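Local coordinates for protein type C neurotoxin (Clostridium botulinum, PDB 3PME) that probably binds gangliosides and phospholipid membranes of nerve cells, as the receptor-binding domain of a C/D mosaic botulinum neurotoxin, at residues N221-Y226 and S285-G290. Residues are numbered along the deposited sequence; the frame is centred on the assembly and turned at random.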
loop_
_atom_site.group_PDB
_atom_site.type_symbol
_atom_site.label_atom_id
_atom_site.label_comp_id
_atom_site.label_asym_id
_atom_site.label_seq_id
_atom_site.Cartn_x
_atom_site.Cartn_y
_atom_site.Cartn_z
ATOM N N ASN A 221 2.649 5.419 11.769
ATOM C CA ASN A 221 2.871 4.501 12.895
ATOM C C ASN A 221 2.785 3.046 12.507
ATOM O O ASN A 221 3.247 2.175 13.253
ATOM C CB ASN A 221 1.839 4.712 13.998
ATOM C CG ASN A 221 2.059 5.988 14.762
ATOM O OD1 ASN A 221 3.102 6.617 14.640
ATOM N ND2 ASN A 221 1.075 6.373 15.561
ATOM N N VAL A 222 2.152 2.781 11.374
ATOM C CA VAL A 222 1.738 1.427 11.035
ATOM C C VAL A 222 2.639 0.872 9.946
ATOM O O VAL A 222 2.798 1.485 8.894
ATOM C CB VAL A 222 0.262 1.402 10.565
ATOM C CG1 VAL A 222 -0.165 -0.013 10.212
ATOM C CG2 VAL A 222 -0.661 1.994 11.651
ATOM N N ILE A 223 3.261 -0.277 10.202
ATOM C CA ILE A 223 4.048 -0.909 9.155
ATOM C C ILE A 223 3.073 -1.422 8.108
ATOM O O ILE A 223 1.965 -1.829 8.446
ATOM C CB ILE A 223 4.877 -2.096 9.692
ATOM C CG1 ILE A 223 5.695 -1.676 10.916
ATOM C CG2 ILE A 223 5.774 -2.649 8.596
ATOM C CD1 ILE A 223 6.783 -0.653 10.635
ATOM N N LYS A 224 3.469 -1.399 6.837
ATOM C CA LYS A 224 2.563 -1.833 5.775
ATOM C C LYS A 224 2.986 -3.133 5.110
ATOM O O LYS A 224 4.170 -3.469 5.064
ATOM C CB LYS A 224 2.467 -0.757 4.689
ATOM C CG LYS A 224 2.132 0.620 5.221
ATOM C CD LYS A 224 0.852 0.623 6.040
ATOM C CE LYS A 224 0.382 2.070 6.266
ATOM N NZ LYS A 224 1.455 2.897 6.912
ATOM N N ASP A 225 2.010 -3.871 4.596
ATOM C CA ASP A 225 2.329 -4.987 3.708
ATOM C C ASP A 225 2.606 -4.468 2.292
ATOM O O ASP A 225 2.584 -3.249 2.037
ATOM C CB ASP A 225 1.265 -6.114 3.758
ATOM C CG ASP A 225 -0.067 -5.738 3.102
ATOM O OD1 ASP A 225 -0.153 -4.734 2.356
ATOM O OD2 ASP A 225 -1.053 -6.474 3.322
ATOM N N TYR A 226 2.878 -5.390 1.379
ATOM C CA TYR A 226 3.271 -5.089 0.009
ATOM C C TYR A 226 2.250 -4.207 -0.696
ATOM O O TYR A 226 2.611 -3.372 -1.534
ATOM C CB TYR A 226 3.421 -6.421 -0.730
ATOM C CG TYR A 226 3.839 -6.325 -2.172
ATOM C CD1 TYR A 226 5.170 -6.121 -2.515
ATOM C CD2 TYR A 226 2.906 -6.456 -3.191
ATOM C CE1 TYR A 226 5.561 -6.030 -3.841
ATOM C CE2 TYR A 226 3.289 -6.392 -4.512
ATOM C CZ TYR A 226 4.614 -6.168 -4.832
ATOM O OH TYR A 226 4.991 -6.077 -6.152
ATOM N N SER A 285 -3.291 -8.197 15.566
ATOM C CA SER A 285 -3.223 -6.744 15.768
ATOM C C SER A 285 -2.206 -6.093 14.823
ATOM O O SER A 285 -1.333 -6.768 14.268
ATOM C CB SER A 285 -2.923 -6.382 17.226
ATOM O OG SER A 285 -1.620 -6.760 17.611
ATOM N N ARG A 286 -2.337 -4.788 14.620
ATOM C CA ARG A 286 -1.425 -4.080 13.721
ATOM C C ARG A 286 -0.013 -4.037 14.264
ATOM O O ARG A 286 0.200 -3.867 15.470
ATOM C CB ARG A 286 -1.921 -2.658 13.449
ATOM C CG ARG A 286 -3.210 -2.599 12.663
ATOM C CD ARG A 286 -3.703 -1.169 12.552
ATOM N NE ARG A 286 -4.781 -1.057 11.573
ATOM C CZ ARG A 286 -5.297 0.101 11.162
ATOM N NH1 ARG A 286 -4.848 1.240 11.663
ATOM N NH2 ARG A 286 -6.272 0.111 10.262
ATOM N N ILE A 287 0.952 -4.196 13.364
ATOM C CA ILE A 287 2.357 -4.084 13.712
ATOM C C ILE A 287 2.803 -2.640 13.543
ATOM O O ILE A 287 2.648 -2.050 12.473
ATOM C CB ILE A 287 3.214 -5.020 12.860
ATOM C CG1 ILE A 287 2.773 -6.471 13.105
ATOM C CG2 ILE A 287 4.686 -4.850 13.212
ATOM C CD1 ILE A 287 3.495 -7.501 12.242
ATOM N N LEU A 288 3.337 -2.070 14.610
ATOM C CA LEU A 288 3.682 -0.655 14.630
ATOM C C LEU A 288 5.171 -0.412 14.514
ATOM O O LEU A 288 5.994 -1.242 14.875
ATOM C CB LEU A 288 3.167 -0.001 15.918
ATOM C CG LEU A 288 1.670 -0.139 16.168
ATOM C CD1 LEU A 288 1.263 0.683 17.391
ATOM C CD2 LEU A 288 0.847 0.268 14.950
ATOM N N ASN A 289 5.502 0.760 13.996
ATOM C CA ASN A 289 6.862 1.235 13.968
ATOM C C ASN A 289 7.577 1.082 15.318
ATOM O O ASN A 289 7.122 1.609 16.340
ATOM C CB ASN A 289 6.821 2.701 13.517
ATOM C CG ASN A 289 8.185 3.312 13.396
ATOM O OD1 ASN A 289 9.077 2.759 12.753
ATOM N ND2 ASN A 289 8.365 4.474 14.020
ATOM N N GLY A 290 8.689 0.346 15.318
ATOM C CA GLY A 290 9.461 0.099 16.521
ATOM C C GLY A 290 9.083 -1.138 17.336
ATOM O O GLY A 290 9.728 -1.438 18.342
#
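Val222 faces Leu288 in a single antiparallel bridge, their CA atoms 4.6 Å apart, as a non-hydrogen-bonded pair flanked by two backbone bonds. Asn289 N donates to Asn221 O over 2.8 Å and Ile223 N to Ile287 O over 2.9 Å, both close to straight (165° and 158°); the first donor is tilted out of the carbonyl plane, the second lies in it.

Ile223, with CG1 on the backbone N side (chi1 -52°), lies over the opposite chain: CG1 sits 3.4 Å from Ile287 O and also meets Ile287 CG2, while CD1 runs on to Asn289 CA at 3.8 Å. The bridged side chains also meet, crossing at an angle, Val222 CG2 4.0 Å from Leu288 CD2. Lys224 NZ bends back onto Val222 O (2.8 Å) and also donates to Ile218 O and Leu219 O, at and just past the C-terminal end of helix 207-218: three backbone oxygens hold the ammonium.

Ile223 and Ile287 both pack on Ile345 of strand 343-347, and Asn289 OD1 accepts from Asn347 N. The bridge thus ties the chain leaving helix 207-218 to the loop before strand 292-299, both in the beta-trefoil part of the chain.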